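Local coordinates for cerato-platanin-like protein (Moniliophthora perniciosa, PDB 3SUK) that is of uncertain function but belongs to the secreted fungal cerato-platanin family, whose members are built on a double-psi beta-barrel, at residues Cys24-Asn29 / Gly54-Pro59. Sequence-based numbering, arbitrary orientation.
Sequences CSTGAN and GGFNSP
Asn29 and Asn57 form the nearest CA pair across the contact, 4.9 Å apart, where a type II beta turn from Gly55 to Ser58 faces the irregular segment 24-29. Both segments are surface loops of the double-psi beta-barrel of this protein; the Cys24-Cys61 disulfide, with Cys61 just beyond Pro59, links the same two loops. The two asparagines exchange side-chain-to-backbone bonds; their side chains cross at about a right angle, with the amide planes 28° apart. Asn29 N donates to Asn57 OD1 at 2.8 Å, nearly along the C=O axis and with an N-H...O angle of 156°; the anti chi1 of Asn57 (-162°) brings OD1 to the N-H of Asn29. In return Asn29 ND2 reaches Asn57 O at 3.0 Å, from above the carbonyl plane rather than on a lone pair. With an alanine in place of Asn29, the ND2 donor is gone and Asn57 O would probably be left without this partner. At the other end, Thr26 CG2 meets the edge of the Phe56 ring, 3.3 Å from CZ. One water links the backbones of Thr26 and Asn57, accepting from Asn57 N at 2.9 Å and donating to Thr26 O at 2.8 Å.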
# COMPACT_ATOMS: atom_id res chain seq x y z
N CYS A 24 -7.14 -1.01 9.65
CA CYS A 24 -7.13 -2.48 9.67
C CYS A 24 -6.43 -3.06 10.90
O CYS A 24 -5.58 -3.86 10.81
CB CYS A 24 -6.51 -3.06 8.39
SG CYS A 24 -7.35 -2.44 6.84
N SER A 25 -6.92 -2.59 12.04
CA SER A 25 -6.35 -2.96 13.31
C SER A 25 -7.04 -4.22 13.86
O SER A 25 -6.59 -5.29 13.64
CB SER A 25 -6.52 -1.74 14.26
OG SER A 25 -7.83 -1.32 14.39
N THR A 26 -8.18 -4.03 14.47
CA THR A 26 -8.95 -4.97 15.24
C THR A 26 -10.18 -5.45 14.42
O THR A 26 -10.36 -5.08 13.29
CB THR A 26 -9.27 -4.08 16.54
OG1 THR A 26 -8.39 -4.32 17.62
CG2 THR A 26 -10.63 -3.78 16.82
N GLY A 27 -11.03 -6.28 15.00
CA GLY A 27 -12.25 -6.73 14.35
C GLY A 27 -12.04 -7.93 13.45
O GLY A 27 -10.94 -8.35 13.27
N ALA A 28 -13.10 -8.42 12.85
CA ALA A 28 -13.00 -9.66 12.09
C ALA A 28 -12.01 -9.55 10.93
O ALA A 28 -11.30 -10.48 10.68
CB ALA A 28 -14.36 -10.05 11.60
N ASN A 29 -11.99 -8.39 10.29
CA ASN A 29 -11.08 -8.17 9.13
C ASN A 29 -9.74 -7.47 9.43
O ASN A 29 -8.96 -7.22 8.59
CB ASN A 29 -11.83 -7.44 8.00
CG ASN A 29 -12.89 -8.29 7.38
OD1 ASN A 29 -12.63 -9.35 6.94
ND2 ASN A 29 -14.10 -7.80 7.34
N GLY A 54 -12.69 1.21 3.18
CA GLY A 54 -13.61 2.22 3.68
C GLY A 54 -13.25 2.71 5.06
O GLY A 54 -13.52 3.82 5.41
N GLY A 55 -12.71 1.83 5.87
CA GLY A 55 -12.43 2.12 7.26
C GLY A 55 -12.33 0.82 8.02
O GLY A 55 -12.10 -0.22 7.44
N PHE A 56 -12.60 0.89 9.32
CA PHE A 56 -12.51 -0.24 10.23
C PHE A 56 -13.30 -1.42 9.75
O PHE A 56 -14.37 -1.30 9.30
CB PHE A 56 -13.17 0.17 11.56
CG PHE A 56 -13.06 -0.87 12.63
CD1 PHE A 56 -11.89 -1.06 13.29
CD2 PHE A 56 -14.11 -1.65 12.94
CE1 PHE A 56 -11.78 -2.03 14.27
CE2 PHE A 56 -13.99 -2.61 13.91
CZ PHE A 56 -12.81 -2.78 14.56
N ASN A 57 -12.69 -2.59 9.86
CA ASN A 57 -13.29 -3.87 9.57
C ASN A 57 -13.65 -4.04 8.10
O ASN A 57 -14.47 -4.83 7.74
CB ASN A 57 -14.48 -4.17 10.52
CG ASN A 57 -14.85 -5.61 10.55
OD1 ASN A 57 -13.99 -6.45 10.46
ND2 ASN A 57 -16.13 -5.90 10.59
N SER A 58 -12.96 -3.31 7.24
CA SER A 58 -13.26 -3.45 5.83
C SER A 58 -12.85 -4.85 5.35
O SER A 58 -11.80 -5.30 5.70
CB SER A 58 -12.46 -2.43 5.05
OG SER A 58 -12.54 -2.71 3.69
N PRO A 59 -13.65 -5.48 4.50
CA PRO A 59 -13.22 -6.75 3.93
C PRO A 59 -12.06 -6.56 2.94
O PRO A 59 -11.52 -7.55 2.58
CB PRO A 59 -14.48 -7.27 3.23
CG PRO A 59 -15.17 -6.02 2.81
CD PRO A 59 -15.00 -5.12 4.02
O HOH W 1 -10.18 -3.37 11.07
O HOH W 2 -11.39 -9.98 3.80